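Topoisomerase I-like protein (Leishmania donovani, PDB 2B9S) probably relaxes supercoiled DNA as one subunit of a heterodimeric type IB topoisomerase, nicking one strand through a transient covalent protein–DNA link and then resealing it. Local coordinates at residues 299-302 with 308-311; 324-327 with 331-334. All coordinates share one frame; numbering follows the deposited sequence.

Contact 1 of 2, residues 299-302 with 308-311; sequences EADT and LRVE. With nucleotides of chain C.
D301 and R309 approach each other from opposite directions, and their charged groups meet end-on: NH1 and NH2 of the guanidinium both converge on one carboxylate oxygen. The bond from R309 NH2 to D301 OD1 is 3.0 Å long, and R309 NH1 reaches the same OD1 at 3.1 Å. D301 OD1 lies at the guanidinium edge, 9° out of its plane, and takes NH2 through its syn lone pair. OD1 thus accepts both N-H groups, a bifurcated grip, and the 51° between the two planes rules out a flat two-oxygen pairing. An anti torsion at D301 (chi1 173°) extends the carboxylate from the loop backbone toward the incoming guanidinium. On the NE edge of the same guanidinium, R309 NE donates to E311 OE2 at 2.6 Å, close to that oxygen's C-O axis. Next to D301, the T302 hydroxyl donates to a DNA phosphate, with OG1 2.9 Å from OP1 of DG15 of chain C; the amine of K295 also bonds OG1. Two carboxylates thus hold two edges of one guanidinium and fix its rotation. R309 would be expected to offset the like charges of D301 OD2 and E311 OE2, which stay 5.5 Å apart, in a surface salt-bridge network beside a DNA-backbone contact.

Contact 2 of 2, residues 324-327 with 331-334; sequences DFLG and IRYQ
R332 holds D324 side-on, one nitrogen to each carboxylate oxygen: NE donates to D324 OD1 and NH2 to D324 OD2, both at 2.8 Å. The N-H...O angles of 160° and 167° show nearly straight bonds, and the carboxylate and guanidinium planes lie only 12° apart. An R332 chain extended from CG to NE carries the head diagonally across the strands from L326, its partner in register, to D324. Beneath this bridge the backbones pair as an antiparallel hairpin. Y333 N reaches F325 O at 2.7 Å and F325 N reaches Y333 O at 3.0 Å, making F325 and Y333 a hydrogen-bonded pair; G327 N to I331 O, 2.9 Å, adds a bond toward the turn. On the face away from the salt bridge, the F325 and Y333 rings run side by side, near parallel and laterally displaced, with little ring-over-ring overlap and centroids 5.0 Å apart. The rings come nearest where F325 CE2 lies 3.4 Å from Y333 CD1, and Y333 CB sits over the F325 face in a CH-pi contact, 3.8 Å from the ring centroid. The hairpin is therefore two-faced, with a paired charge on the D324 side and aromatic packing on the F325 side.

In the fold
Contact 1 is a surface contact within the loop between helix 272-287 and strand 313-315, whereas contact 2 is partly buried and joins strands 320-326 and 332-338 of a three-stranded antiparallel sheet. Their buried areas, 84 against 390 Å², reflect one salt-bridged pair versus paired backbones with packing on both faces. An arginine-aspartate bridge is thus nearly the whole of contact 1, holding a loop against itself, but only flanks the backbone pairing in contact 2. The contacts touch: L308 CD2 packs 3.6 Å from F325 CD2, and T302 CG2 lies 3.4 Å from G327 O. Both also approach the DNA, contact 1 through a phosphate, contact 2 through I331, which packs on a sugar and whose side chain is about 9 Å from the bound vanadate.

Contact 1 of 2, residues 299-302 with 308-311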
loop_
_atom_site.group_PDB
_atom_site.type_symbol
_atom_site.label_atom_id
_atom_site.label_comp_id
_atom_site.label_asym_id
_atom_site.label_seq_id
_atom_site.Cartn_x
_atom_site.Cartn_y
_atom_site.Cartn_z
ATOM N N GLU D 299 14.101 3.377 8.208
ATOM C CA GLU D 299 12.655 3.148 8.135
ATOM C C GLU D 299 12.084 3.293 9.525
ATOM O O GLU D 299 12.835 3.257 10.500
ATOM C CB GLU D 299 12.353 1.750 7.577
ATOM C CG GLU D 299 12.702 1.576 6.109
ATOM C CD GLU D 299 12.650 0.122 5.655
ATOM O OE1 GLU D 299 11.542 -0.416 5.465
ATOM O OE2 GLU D 299 13.722 -0.490 5.481
ATOM N N ALA D 300 10.770 3.487 9.629
ATOM C CA ALA D 300 10.107 3.454 10.935
ATOM C C ALA D 300 10.180 2.045 11.511
ATOM O O ALA D 300 10.247 1.054 10.778
ATOM C CB ALA D 300 8.651 3.925 10.852
ATOM N N ASP D 301 10.195 1.976 12.836
ATOM C CA ASP D 301 10.358 0.715 13.558
ATOM C C ASP D 301 8.973 0.057 13.705
ATOM O O ASP D 301 8.156 0.461 14.530
ATOM C CB ASP D 301 11.027 1.031 14.905
ATOM C CG ASP D 301 11.119 -0.159 15.832
ATOM O OD1 ASP D 301 10.791 -1.303 15.426
ATOM O OD2 ASP D 301 11.553 0.070 16.988
ATOM N N THR D 302 8.679 -0.902 12.833
ATOM C CA THR D 302 7.404 -1.605 12.890
ATOM C C THR D 302 7.679 -3.071 12.683
ATOM O O THR D 302 8.729 -3.446 12.166
ATOM C CB THR D 302 6.321 -1.099 11.877
ATOM O OG1 THR D 302 6.715 -1.401 10.528
ATOM C CG2 THR D 302 6.018 0.375 12.059
ATOM N N LEU D 308 8.584 -9.804 15.854
ATOM C CA LEU D 308 8.138 -9.447 17.209
ATOM C C LEU D 308 9.300 -9.546 18.199
ATOM O O LEU D 308 10.110 -10.453 18.126
ATOM C CB LEU D 308 6.967 -10.308 17.682
ATOM C CG LEU D 308 5.659 -10.228 16.892
ATOM C CD1 LEU D 308 4.791 -11.454 17.195
ATOM C CD2 LEU D 308 4.902 -8.893 17.128
ATOM N N ARG D 309 9.371 -8.573 19.101
ATOM C CA ARG D 309 10.412 -8.513 20.119
ATOM C C ARG D 309 9.777 -8.795 21.490
ATOM O O ARG D 309 8.548 -8.722 21.650
ATOM C CB ARG D 309 11.107 -7.144 20.104
ATOM C CG ARG D 309 11.837 -6.811 18.782
ATOM C CD ARG D 309 12.662 -5.547 18.893
ATOM N NE ARG D 309 11.825 -4.354 18.966
ATOM C CZ ARG D 309 11.466 -3.602 17.919
ATOM N NH1 ARG D 309 11.859 -3.916 16.689
ATOM N NH2 ARG D 309 10.691 -2.544 18.105
ATOM N N VAL D 310 10.626 -9.102 22.468
ATOM C CA VAL D 310 10.182 -9.399 23.830
ATOM C C VAL D 310 9.214 -8.341 24.394
ATOM O O VAL D 310 8.196 -8.688 25.007
ATOM C CB VAL D 310 11.401 -9.677 24.766
ATOM C CG1 VAL D 310 10.962 -9.807 26.236
ATOM C CG2 VAL D 310 12.144 -10.924 24.278
ATOM N N GLU D 311 9.526 -7.065 24.159
ATOM C CA GLU D 311 8.654 -5.943 24.527
ATOM C C GLU D 311 7.227 -5.940 23.926
ATOM O O GLU D 311 6.358 -5.203 24.397
ATOM C CB GLU D 311 9.342 -4.627 24.168
ATOM C CG GLU D 311 9.645 -4.453 22.659
ATOM C CD GLU D 311 10.651 -3.337 22.377
ATOM O OE1 GLU D 311 10.827 -2.455 23.256
ATOM O OE2 GLU D 311 11.284 -3.340 21.288
ATOM P P DG C 15 5.746 -0.760 7.144
ATOM O OP1 DG C 15 5.235 -0.184 8.388
ATOM O OP2 DG C 15 7.172 -0.640 6.792
ATOM O "O5'" DG C 15 5.256 -2.301 7.096
ATOM C "C5'" DG C 15 5.805 -3.251 6.205
ATOM C "C4'" DG C 15 4.790 -3.873 5.256
ATOM O "O4'" DG C 15 4.626 -3.058 4.057
ATOM C "C3'" DG C 15 5.288 -5.199 4.718
ATOM O "O3'" DG C 15 4.961 -6.212 5.660
ATOM C "C2'" DG C 15 4.523 -5.345 3.420
ATOM C "C1'" DG C 15 4.443 -3.916 2.935
ATOM N N9 DG C 15 5.299 -3.441 1.831
ATOM C C8 DG C 15 6.272 -2.464 1.906
ATOM N N7 DG C 15 6.859 -2.216 0.768
ATOM C C5 DG C 15 6.184 -3.037 -0.121
ATOM C C6 DG C 15 6.357 -3.198 -1.509
ATOM O O6 DG C 15 7.136 -2.607 -2.231
ATOM N N1 DG C 15 5.541 -4.176 -2.061
ATOM C C2 DG C 15 4.627 -4.902 -1.341
ATOM N N2 DG C 15 3.910 -5.777 -2.040
ATOM N N3 DG C 15 4.428 -4.772 -0.042
ATOM C C4 DG C 15 5.234 -3.812 0.510
#

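Contact 2 of 2, residues 324-327 with 331-334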
loop_
_atom_site.group_PDB
_atom_site.type_symbol
_atom_site.label_atom_id
_atom_site.label_comp_id
_atom_site.label_asym_id
_atom_site.label_seq_id
_atom_site.Cartn_x
_atom_site.Cartn_y
_atom_site.Cartn_z
ATOM N N ASP D 324 1.074 -5.926 22.091
ATOM C CA ASP D 324 1.001 -4.469 21.885
ATOM C C ASP D 324 2.173 -3.995 21.032
ATOM O O ASP D 324 3.325 -3.949 21.486
ATOM C CB ASP D 324 0.949 -3.723 23.220
ATOM C CG ASP D 324 0.689 -2.225 23.064
ATOM O OD1 ASP D 324 0.536 -1.708 21.925
ATOM O OD2 ASP D 324 0.642 -1.555 24.111
ATOM N N PHE D 325 1.888 -3.673 19.776
ATOM C CA PHE D 325 2.967 -3.329 18.838
ATOM C C PHE D 325 2.471 -2.503 17.669
ATOM O O PHE D 325 1.281 -2.535 17.331
ATOM C CB PHE D 325 3.696 -4.603 18.353
ATOM C CG PHE D 325 2.857 -5.504 17.481
ATOM C CD1 PHE D 325 2.707 -5.237 16.115
ATOM C CD2 PHE D 325 2.230 -6.635 18.019
ATOM C CE1 PHE D 325 1.918 -6.084 15.283
ATOM C CE2 PHE D 325 1.433 -7.484 17.218
ATOM C CZ PHE D 325 1.284 -7.209 15.840
ATOM N N LEU D 326 3.384 -1.771 17.037
ATOM C CA LEU D 326 3.065 -1.053 15.801
ATOM C C LEU D 326 3.367 -1.968 14.626
ATOM O O LEU D 326 4.482 -2.504 14.501
ATOM C CB LEU D 326 3.848 0.274 15.701
ATOM C CG LEU D 326 3.681 1.282 16.861
ATOM C CD1 LEU D 326 4.567 2.494 16.633
ATOM C CD2 LEU D 326 2.219 1.729 17.081
ATOM N N GLY D 327 2.372 -2.161 13.770
ATOM C CA GLY D 327 2.547 -2.969 12.574
ATOM C C GLY D 327 2.664 -2.099 11.344
ATOM O O GLY D 327 2.964 -0.905 11.445
ATOM N N ILE D 331 0.240 1.375 12.502
ATOM C CA ILE D 331 -1.060 1.125 13.124
ATOM C C ILE D 331 -0.811 0.176 14.270
ATOM O O ILE D 331 -0.142 -0.846 14.109
ATOM C CB ILE D 331 -2.100 0.525 12.104
ATOM C CG1 ILE D 331 -2.325 1.467 10.897
ATOM C CG2 ILE D 331 -3.413 0.124 12.788
ATOM C CD1 ILE D 331 -2.678 2.931 11.235
ATOM N N ARG D 332 -1.325 0.544 15.436
ATOM C CA ARG D 332 -1.124 -0.208 16.653
ATOM C C ARG D 332 -1.991 -1.461 16.682
ATOM O O ARG D 332 -3.158 -1.433 16.319
ATOM C CB ARG D 332 -1.409 0.693 17.866
ATOM C CG ARG D 332 -1.060 0.093 19.217
ATOM C CD ARG D 332 -1.417 1.072 20.301
ATOM N NE ARG D 332 -0.997 0.633 21.637
ATOM C CZ ARG D 332 -1.039 1.396 22.731
ATOM N NH1 ARG D 332 -1.476 2.646 22.659
ATOM N NH2 ARG D 332 -0.646 0.913 23.907
ATOM N N TYR D 333 -1.383 -2.573 17.065
ATOM C CA TYR D 333 -2.099 -3.808 17.263
ATOM C C TYR D 333 -2.129 -4.059 18.774
ATOM O O TYR D 333 -1.073 -4.186 19.403
ATOM C CB TYR D 333 -1.404 -4.948 16.512
ATOM C CG TYR D 333 -2.114 -6.278 16.622
ATOM C CD1 TYR D 333 -1.938 -7.087 17.753
ATOM C CD2 TYR D 333 -2.959 -6.730 15.612
ATOM C CE1 TYR D 333 -2.565 -8.296 17.877
ATOM C CE2 TYR D 333 -3.604 -7.955 15.727
ATOM C CZ TYR D 333 -3.396 -8.739 16.873
ATOM O OH TYR D 333 -4.015 -9.961 17.039
ATOM N N GLN D 334 -3.340 -4.101 19.334
ATOM C CA GLN D 334 -3.577 -4.373 20.746
ATOM C C GLN D 334 -4.586 -5.492 20.827
ATOM O O GLN D 334 -5.692 -5.373 20.296
ATOM C CB GLN D 334 -4.144 -3.145 21.458
ATOM C CG GLN D 334 -3.106 -2.120 21.857
ATOM C CD GLN D 334 -3.716 -0.886 22.498
ATOM O OE1 GLN D 334 -4.406 -0.097 21.843
ATOM N NE2 GLN D 334 -3.440 -0.696 23.773
#